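Local coordinates for protein lysine cyclodeaminase (Streptomyces pristinaespiralis, PDB 5YU3) that probably converts L-lysine into L-pipecolic acid with loss of ammonia, using bound NAD, and also recognises L-ornithine and L-2,4-diaminobutyric acid, at residues A[118-131]-A[149-161]. Sequence-based numbering, arbitrary orientation.
With NAD (nicotinamide-adenine-dinucleotide), chain F; PRO (proline), chain G.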
ATOM      1  N   THR A 118      -1.478   0.890  16.296  1.00 14.91           N
ATOM      2  CA  THR A 118      -2.384   1.979  15.913  1.00 15.78           C
ATOM      3  C   THR A 118      -3.048   2.574  17.151  1.00 17.32           C
ATOM      4  O   THR A 118      -3.095   3.799  17.326  1.00 16.12           O
ATOM      5  CB  THR A 118      -3.449   1.488  14.918  1.00 17.87           C
ATOM      6  OG1 THR A 118      -2.827   1.130  13.671  1.00 15.92           O
ATOM      7  CG2 THR A 118      -4.498   2.592  14.636  1.00 16.08           C
ATOM      8  N   ALA A 119      -3.535   1.709  18.043  1.00 15.07           N
ATOM      9  CA  ALA A 119      -4.183   2.192  19.261  1.00 16.68           C
ATOM     10  C   ALA A 119      -3.206   2.984  20.118  1.00 17.27           C
ATOM     11  O   ALA A 119      -3.569   4.017  20.691  1.00 16.24           O
ATOM     12  CB  ALA A 119      -4.772   1.013  20.045  1.00 16.18           C
ATOM     13  N   LEU A 120      -1.951   2.521  20.209  1.00 13.24           N
ATOM     14  CA  LEU A 120      -0.952   3.213  21.013  1.00 13.37           C
ATOM     15  C   LEU A 120      -0.649   4.598  20.456  1.00 15.33           C
ATOM     16  O   LEU A 120      -0.651   5.585  21.202  1.00 15.21           O
ATOM     17  CB  LEU A 120       0.335   2.385  21.090  1.00 12.89           C
ATOM     18  CG  LEU A 120       0.188   1.075  21.870  1.00 14.58           C
ATOM     19  CD1 LEU A 120       1.496   0.267  21.823  1.00 16.19           C
ATOM     20  CD2 LEU A 120      -0.230   1.330  23.312  1.00 20.08           C
ATOM     21  N   ARG A 121      -0.330   4.695  19.156  1.00 15.15           N
ATOM     22  CA  ARG A 121       0.102   6.001  18.659  1.00 14.65           C
ATOM     23  C   ARG A 121      -1.066   6.976  18.534  1.00 15.04           C
ATOM     24  O   ARG A 121      -0.844   8.196  18.527  1.00 14.28           O
ATOM     25  CB  ARG A 121       0.877   5.862  17.328  1.00 17.72           C
ATOM     26  CG  ARG A 121       0.174   5.172  16.154  1.00 17.58           C
ATOM     27  CD  ARG A 121      -0.922   6.058  15.549  1.00 17.41           C
ATOM     28  NE  ARG A 121      -1.025   5.953  14.099  1.00 17.25           N
ATOM     29  CZ  ARG A 121      -2.081   6.351  13.393  1.00 18.27           C
ATOM     30  NH1 ARG A 121      -3.163   6.850  14.007  1.00 15.81           N
ATOM     31  NH2 ARG A 121      -2.064   6.237  12.064  1.00 17.73           N
ATOM     32  N   THR A 122      -2.295   6.466  18.449  1.00 14.20           N
ATOM     33  CA  THR A 122      -3.464   7.336  18.387  1.00 13.06           C
ATOM     34  C   THR A 122      -3.762   7.940  19.754  1.00 15.62           C
ATOM     35  O   THR A 122      -4.074   9.136  19.857  1.00 16.33           O
ATOM     36  CB  THR A 122      -4.665   6.551  17.856  1.00 13.11           C
ATOM     37  OG1 THR A 122      -4.318   5.990  16.584  1.00 14.21           O
ATOM     38  CG2 THR A 122      -5.885   7.446  17.665  1.00 14.03           C
ATOM     39  N   GLY A 123      -3.659   7.130  20.813  1.00 14.64           N
ATOM     40  CA  GLY A 123      -3.680   7.691  22.154  1.00 14.61           C
ATOM     41  C   GLY A 123      -2.542   8.664  22.379  1.00 14.22           C
ATOM     42  O   GLY A 123      -2.735   9.746  22.943  1.00 16.12           O
ATOM     43  N   ALA A 124      -1.335   8.301  21.927  1.00 13.40           N
ATOM     44  CA  ALA A 124      -0.180   9.160  22.139  1.00 13.81           C
ATOM     45  C   ALA A 124      -0.364  10.516  21.470  1.00 15.20           C
ATOM     46  O   ALA A 124       0.001  11.547  22.041  1.00 15.79           O
ATOM     47  CB  ALA A 124       1.093   8.488  21.617  1.00 14.67           C
ATOM     48  N   ALA A 125      -0.917  10.533  20.259  1.00 13.78           N
ATOM     49  CA  ALA A 125      -1.075  11.803  19.552  1.00 16.02           C
ATOM     50  C   ALA A 125      -2.030  12.722  20.304  1.00 16.02           C
ATOM     51  O   ALA A 125      -1.762  13.925  20.445  1.00 14.23           O
ATOM     52  CB  ALA A 125      -1.568  11.557  18.125  1.00 13.98           C
ATOM     53  N   SER A 126      -3.143  12.167  20.803  1.00 13.76           N
ATOM     54  CA  SER A 126      -4.048  12.951  21.644  1.00 14.88           C
ATOM     55  C   SER A 126      -3.338  13.468  22.890  1.00 16.17           C
ATOM     56  O   SER A 126      -3.587  14.597  23.332  1.00 16.99           O
ATOM     57  CB  SER A 126      -5.273  12.122  22.032  1.00 14.51           C
ATOM     58  OG  SER A 126      -6.133  11.910  20.924  1.00 16.37           O
ATOM     59  N   ALA A 127      -2.448  12.655  23.475  1.00 14.45           N
ATOM     60  CA  ALA A 127      -1.709  13.096  24.656  1.00 17.57           C
ATOM     61  C   ALA A 127      -0.770  14.248  24.327  1.00 16.52           C
ATOM     62  O   ALA A 127      -0.649  15.196  25.111  1.00 16.46           O
ATOM     63  CB  ALA A 127      -0.919  11.927  25.259  1.00 16.92           C
ATOM     64  N   VAL A 128      -0.090  14.185  23.172  1.00 14.26           N
ATOM     65  CA  VAL A 128       0.764  15.297  22.753  1.00 14.63           C
ATOM     66  C   VAL A 128      -0.057  16.572  22.595  1.00 15.11           C
ATOM     67  O   VAL A 128       0.338  17.651  23.064  1.00 17.06           O
ATOM     68  CB  VAL A 128       1.500  14.948  21.445  1.00 15.47           C
ATOM     69  CG1 VAL A 128       2.261  16.164  20.909  1.00 17.60           C
ATOM     70  CG2 VAL A 128       2.456  13.793  21.681  1.00 15.60           C
ATOM     71  N   ALA A 129      -1.196  16.473  21.909  1.00 13.33           N
ATOM     72  CA  ALA A 129      -2.021  17.659  21.678  1.00 15.82           C
ATOM     73  C   ALA A 129      -2.616  18.185  22.974  1.00 18.75           C
ATOM     74  O   ALA A 129      -2.730  19.404  23.158  1.00 16.21           O
ATOM     75  CB  ALA A 129      -3.153  17.349  20.700  1.00 14.64           C
ATOM     76  N   SER A 130      -3.033  17.281  23.865  1.00 17.08           N
ATOM     77  CA  SER A 130      -3.710  17.711  25.085  1.00 16.06           C
ATOM     78  C   SER A 130      -2.735  18.307  26.088  1.00 17.47           C
ATOM     79  O   SER A 130      -3.113  19.186  26.872  1.00 16.36           O
ATOM     80  CB  SER A 130      -4.470  16.542  25.705  1.00 15.48           C
ATOM     81  OG  SER A 130      -5.462  16.037  24.831  1.00 17.66           O
ATOM     82  N   ARG A 131      -1.482  17.852  26.089  1.00 17.87           N
ATOM     83  CA  ARG A 131      -0.482  18.519  26.907  1.00 18.33           C
ATOM     84  C   ARG A 131      -0.353  19.983  26.509  1.00 22.21           C
ATOM     85  O   ARG A 131      -0.179  20.857  27.368  1.00 18.40           O
ATOM     86  CB  ARG A 131       0.859  17.792  26.776  1.00 19.98           C
ATOM     87  CG  ARG A 131       1.749  17.900  27.985  1.00 28.92           C
ATOM     88  CD  ARG A 131       2.737  16.747  27.978  1.00 26.88           C
ATOM     89  NE  ARG A 131       3.257  16.556  26.629  1.00 30.23           N
ATOM     90  CZ  ARG A 131       4.217  15.695  26.310  1.00 36.10           C
ATOM     91  NH1 ARG A 131       4.765  14.928  27.256  1.00 27.13           N
ATOM     92  NH2 ARG A 131       4.625  15.604  25.045  1.00 22.88           N
ATOM     93  N   GLN A 149     -10.417   2.536  20.509  1.00 13.28           N
ATOM     94  CA  GLN A 149      -9.559   3.713  20.676  1.00 12.61           C
ATOM     95  C   GLN A 149      -9.782   4.374  22.030  1.00 12.02           C
ATOM     96  O   GLN A 149      -8.845   4.928  22.616  1.00 13.84           O
ATOM     97  CB  GLN A 149      -9.798   4.739  19.559  1.00 13.99           C
ATOM     98  CG  GLN A 149      -9.457   4.255  18.145  1.00 15.48           C
ATOM     99  CD  GLN A 149      -8.168   3.467  18.072  1.00 15.55           C
ATOM    100  OE1 GLN A 149      -7.110   3.937  18.505  1.00 16.22           O
ATOM    101  NE2 GLN A 149      -8.245   2.260  17.497  1.00 16.35           N
ATOM    102  N   ALA A 150     -11.012   4.325  22.538  1.00 14.29           N
ATOM    103  CA  ALA A 150     -11.294   4.960  23.820  1.00 15.94           C
ATOM    104  C   ALA A 150     -10.396   4.411  24.918  1.00 14.93           C
ATOM    105  O   ALA A 150     -10.016   5.146  25.838  1.00 15.79           O
ATOM    106  CB  ALA A 150     -12.771   4.770  24.181  1.00 15.88           C
ATOM    107  N   VAL A 151     -10.014   3.134  24.821  1.00 13.88           N
ATOM    108  CA  VAL A 151      -9.137   2.547  25.834  1.00 13.43           C
ATOM    109  C   VAL A 151      -7.801   3.277  25.869  1.00 15.89           C
ATOM    110  O   VAL A 151      -7.334   3.693  26.934  1.00 16.29           O
ATOM    111  CB  VAL A 151      -8.959   1.035  25.587  1.00 14.12           C
ATOM    112  CG1 VAL A 151      -7.937   0.429  26.578  1.00 15.77           C
ATOM    113  CG2 VAL A 151     -10.314   0.324  25.670  1.00 15.68           C
ATOM    114  N   THR A 152      -7.168   3.473  24.702  1.00 15.19           N
ATOM    115  CA  THR A 152      -5.866   4.124  24.719  1.00 14.55           C
ATOM    116  C   THR A 152      -5.967   5.641  24.799  1.00 12.86           C
ATOM    117  O   THR A 152      -4.995   6.280  25.215  1.00 15.41           O
ATOM    118  CB  THR A 152      -5.026   3.725  23.501  1.00 15.48           C
ATOM    119  OG1 THR A 152      -5.812   3.850  22.314  1.00 16.22           O
ATOM    120  CG2 THR A 152      -4.530   2.266  23.643  1.00 16.45           C
ATOM    121  N   GLN A 153      -7.110   6.232  24.419  1.00 15.53           N
ATOM    122  CA  GLN A 153      -7.326   7.648  24.707  1.00 16.87           C
ATOM    123  C   GLN A 153      -7.275   7.890  26.208  1.00 16.08           C
ATOM    124  O   GLN A 153      -6.533   8.756  26.686  1.00 14.47           O
ATOM    125  CB  GLN A 153      -8.671   8.122  24.136  1.00 14.09           C
ATOM    126  CG  GLN A 153      -8.758   8.135  22.601  1.00 15.88           C
ATOM    127  CD  GLN A 153      -7.839   9.165  21.982  1.00 16.67           C
ATOM    128  OE1 GLN A 153      -7.899  10.352  22.321  1.00 14.89           O
ATOM    129  NE2 GLN A 153      -6.962   8.715  21.078  1.00 14.88           N
ATOM    130  N   LEU A 154      -8.059   7.119  26.968  1.00 16.35           N
ATOM    131  CA  LEU A 154      -8.049   7.255  28.423  1.00 15.59           C
ATOM    132  C   LEU A 154      -6.663   6.952  28.989  1.00 16.29           C
ATOM    133  O   LEU A 154      -6.144   7.705  29.820  1.00 14.53           O
ATOM    134  CB  LEU A 154      -9.102   6.335  29.042  1.00 15.60           C
ATOM    135  CG  LEU A 154      -8.951   6.163  30.561  1.00 19.71           C
ATOM    136  CD1 LEU A 154      -9.059   7.510  31.261  1.00 21.51           C
ATOM    137  CD2 LEU A 154      -9.991   5.223  31.092  1.00 24.42           C
ATOM    138  N   HIS A 155      -6.020   5.888  28.506  1.00 14.02           N
ATOM    139  CA  HIS A 155      -4.729   5.511  29.069  1.00 13.61           C
ATOM    140  C   HIS A 155      -3.686   6.597  28.828  1.00 15.01           C
ATOM    141  O   HIS A 155      -3.046   7.075  29.771  1.00 14.02           O
ATOM    142  CB  HIS A 155      -4.271   4.171  28.488  1.00 14.92           C
ATOM    143  CG  HIS A 155      -2.942   3.730  29.011  1.00 17.87           C
ATOM    144  ND1 HIS A 155      -2.034   3.018  28.254  1.00 16.93           N
ATOM    145  CD2 HIS A 155      -2.366   3.910  30.224  1.00 17.43           C
ATOM    146  CE1 HIS A 155      -0.958   2.774  28.984  1.00 17.75           C
ATOM    147  NE2 HIS A 155      -1.133   3.308  30.182  1.00 15.66           N
ATOM    148  N   ALA A 156      -3.516   7.020  27.567  1.00 13.93           N
ATOM    149  CA  ALA A 156      -2.516   8.044  27.262  1.00 16.57           C
ATOM    150  C   ALA A 156      -2.790   9.343  28.017  1.00 13.82           C
ATOM    151  O   ALA A 156      -1.874   9.955  28.573  1.00 14.05           O
ATOM    152  CB  ALA A 156      -2.475   8.313  25.756  1.00 14.09           C
ATOM    153  N   LEU A 157      -4.043   9.804  28.013  1.00 16.05           N
ATOM    154  CA  LEU A 157      -4.332  11.075  28.671  1.00 14.83           C
ATOM    155  C   LEU A 157      -4.093  10.989  30.172  1.00 16.39           C
ATOM    156  O   LEU A 157      -3.638  11.965  30.781  1.00 16.75           O
ATOM    157  CB  LEU A 157      -5.768  11.517  28.372  1.00 15.41           C
ATOM    158  CG  LEU A 157      -5.950  11.875  26.893  1.00 15.41           C
ATOM    159  CD1 LEU A 157      -7.429  12.040  26.551  1.00 17.60           C
ATOM    160  CD2 LEU A 157      -5.150  13.120  26.534  1.00 17.47           C
ATOM    161  N   SER A 158      -4.361   9.825  30.775  1.00 17.74           N
ATOM    162  CA  SER A 158      -4.110   9.655  32.204  1.00 17.64           C
ATOM    163  C   SER A 158      -2.626   9.730  32.546  1.00 20.78           C
ATOM    164  O   SER A 158      -2.290   9.973  33.710  1.00 20.25           O
ATOM    165  CB  SER A 158      -4.705   8.330  32.706  1.00 17.37           C
ATOM    166  OG  SER A 158      -3.858   7.222  32.388  1.00 18.53           O
ATOM    167  N   LEU A 159      -1.725   9.547  31.567  1.00 16.59           N
ATOM    168  CA  LEU A 159      -0.302   9.675  31.852  1.00 17.41           C
ATOM    169  C   LEU A 159       0.196  11.104  31.757  1.00 18.97           C
ATOM    170  O   LEU A 159       1.292  11.393  32.251  1.00 20.76           O
ATOM    171  CB  LEU A 159       0.541   8.807  30.898  1.00 17.29           C
ATOM    172  CG  LEU A 159       0.181   7.322  30.856  1.00 19.95           C
ATOM    173  CD1 LEU A 159       1.020   6.630  29.804  1.00 20.68           C
ATOM    174  CD2 LEU A 159       0.378   6.652  32.216  1.00 22.05           C
ATOM    175  N   VAL A 160      -0.551  12.001  31.111  1.00 17.06           N
ATOM    176  CA  VAL A 160      -0.084  13.369  30.924  1.00 18.57           C
ATOM    177  C   VAL A 160      -0.944  14.396  31.646  1.00 17.08           C
ATOM    178  O   VAL A 160      -0.530  15.566  31.740  1.00 20.03           O
ATOM    179  CB  VAL A 160       0.027  13.724  29.425  1.00 21.50           C
ATOM    180  CG1 VAL A 160       1.031  12.776  28.732  1.00 20.28           C
ATOM    181  CG2 VAL A 160      -1.321  13.629  28.761  1.00 17.62           C
ATOM    182  N   LEU A 161      -2.116  14.011  32.148  1.00 21.11           N
ATOM    183  CA  LEU A 161      -2.995  14.895  32.898  1.00 18.09           C
ATOM    184  C   LEU A 161      -3.438  14.228  34.193  1.00 20.81           C
ATOM    185  O   LEU A 161      -3.574  13.001  34.253  1.00 19.41           O
ATOM    186  CB  LEU A 161      -4.241  15.274  32.081  1.00 19.31           C
ATOM    187  CG  LEU A 161      -4.012  16.048  30.783  1.00 19.92           C
ATOM    188  CD1 LEU A 161      -5.299  16.074  29.964  1.00 16.88           C
ATOM    189  CD2 LEU A 161      -3.464  17.456  31.082  1.00 16.64           C
TER
HETATM  190  PA  NAD F 402     -14.670   0.639  17.651  1.00 17.23           P
HETATM  191  O1A NAD F 402     -15.654  -0.024  16.740  1.00 14.49           O
HETATM  192  O2A NAD F 402     -13.818  -0.200  18.583  1.00 17.31           O
HETATM  193  O5B NAD F 402     -15.476   1.657  18.603  1.00 16.86           O
HETATM  194  C5B NAD F 402     -16.320   2.660  18.025  1.00 15.14           C
HETATM  195  C4B NAD F 402     -17.457   2.884  19.011  1.00 18.06           C
HETATM  196  O4B NAD F 402     -18.241   3.998  18.580  1.00 17.93           O
HETATM  197  C3B NAD F 402     -18.411   1.687  19.059  1.00 16.62           C
HETATM  198  O3B NAD F 402     -18.473   1.155  20.400  1.00 19.53           O
HETATM  199  C2B NAD F 402     -19.749   2.268  18.630  1.00 17.75           C
HETATM  200  O2B NAD F 402     -20.869   1.713  19.315  1.00 20.57           O
HETATM  201  C1B NAD F 402     -19.578   3.727  18.987  1.00 18.05           C
HETATM  202  N9A NAD F 402     -20.476   4.685  18.308  1.00 17.83           N
HETATM  203  C8A NAD F 402     -20.943   4.650  17.039  1.00 19.93           C
HETATM  204  N7A NAD F 402     -21.733   5.745  16.794  1.00 17.46           N
HETATM  205  C5A NAD F 402     -21.755   6.483  17.929  1.00 17.36           C
HETATM  206  C6A NAD F 402     -22.378   7.739  18.387  1.00 17.08           C
HETATM  207  N6A NAD F 402     -23.157   8.471  17.557  1.00 19.49           N
HETATM  208  N1A NAD F 402     -22.120   8.144  19.651  1.00 18.69           N
HETATM  209  C2A NAD F 402     -21.350   7.450  20.510  1.00 19.09           C
HETATM  210  N3A NAD F 402     -20.763   6.291  20.170  1.00 17.27           N
HETATM  211  C4A NAD F 402     -20.926   5.778  18.919  1.00 18.51           C
HETATM  212  O3  NAD F 402     -13.700   1.550  16.718  1.00 15.95           O
HETATM  213  PN  NAD F 402     -12.368   2.318  17.160  1.00 15.48           P
HETATM  214  O1N NAD F 402     -12.544   2.812  18.577  1.00 15.26           O
HETATM  215  O2N NAD F 402     -11.186   1.445  16.798  1.00 14.77           O
HETATM  216  O5D NAD F 402     -12.343   3.565  16.137  1.00 15.95           O
HETATM  217  C5D NAD F 402     -13.228   4.670  16.329  1.00 17.58           C
HETATM  218  C4D NAD F 402     -12.921   5.735  15.276  1.00 13.84           C
HETATM  219  O4D NAD F 402     -11.560   6.152  15.388  1.00 15.61           O
HETATM  220  C3D NAD F 402     -13.079   5.201  13.863  1.00 17.91           C
HETATM  221  O3D NAD F 402     -13.618   6.252  13.031  1.00 17.09           O
HETATM  222  C2D NAD F 402     -11.653   4.940  13.430  1.00 15.50           C
HETATM  223  O2D NAD F 402     -11.494   4.901  12.005  1.00 16.79           O
HETATM  224  C1D NAD F 402     -10.964   6.118  14.089  1.00 16.39           C
HETATM  225  N1N NAD F 402      -9.517   6.000  14.218  1.00 15.63           N
HETATM  226  C2N NAD F 402      -8.792   7.124  14.140  1.00 16.08           C
HETATM  227  C3N NAD F 402      -7.409   7.092  14.250  1.00 16.30           C
HETATM  228  C7N NAD F 402      -6.651   8.375  14.174  1.00 16.72           C
HETATM  229  O7N NAD F 402      -5.444   8.364  14.035  1.00 15.43           O
HETATM  230  N7N NAD F 402      -7.332   9.526  14.309  1.00 14.79           N
HETATM  231  C4N NAD F 402      -6.760   5.876  14.484  1.00 17.82           C
HETATM  232  C5N NAD F 402      -7.546   4.730  14.589  1.00 15.91           C
HETATM  233  C6N NAD F 402      -8.934   4.813  14.462  1.00 16.73           C
HETATM  234  N   PRO G 403      -7.446   6.306  10.342  1.00 27.81           N
HETATM  235  CA  PRO G 403      -6.743   5.041  10.920  1.00 32.93           C
HETATM  236  C   PRO G 403      -5.203   5.246  10.953  1.00 24.76           C
HETATM  237  O   PRO G 403      -4.567   4.183  11.076  1.00 24.80           O
HETATM  238  CB  PRO G 403      -7.120   4.111  10.126  1.00 27.65           C
HETATM  239  CG  PRO G 403      -8.643   4.518   9.772  1.00 30.30           C
HETATM  240  CD  PRO G 403      -8.799   5.748  10.145  1.00 26.46           C
HETATM  241  OXT PRO G 403      -4.622   6.388  10.910  1.00 20.56           O
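V160, Q153 and T152 meet A127, S126 and A119 across two helices that cross at -44°, their axes 7.9 Å apart at closest approach. V160 CG2 meets A127 CB at 3.9 Å, and A156 CB touches the same methyl of A127.

The bend of Q153 at chi2 (-67°) turns its amide toward helix 118-131. S126 OG donates to Q153 OE1 at 2.7 Å, in the carbonyl plane and on a lone pair. Q153 NE2 gives a weak bond to T122 O. OE1 has a further partner in S206.

T152 OG1 donates to A119 O at 2.8 Å, from above the carbonyl plane. G123 N reaches that oxygen from the opposite face, so two bonds grip it. G123 itself lets the backbones close to 4.5 Å between its CA and that of Q153.

At the cofactor end, Q149 NE2 and N bind the NAD phosphate oxygens O2N and O1N, while R121 NH2 holds the carboxylate OXT of the bound proline at 2.8 Å. Helix 148-160 follows strand 140-144 of the Rossmann-type parallel sheet. Strand 229-232 touches both helices, helix 20-39 packs on L120, V128 and L159, and Y341 of the second subunit packs on T152.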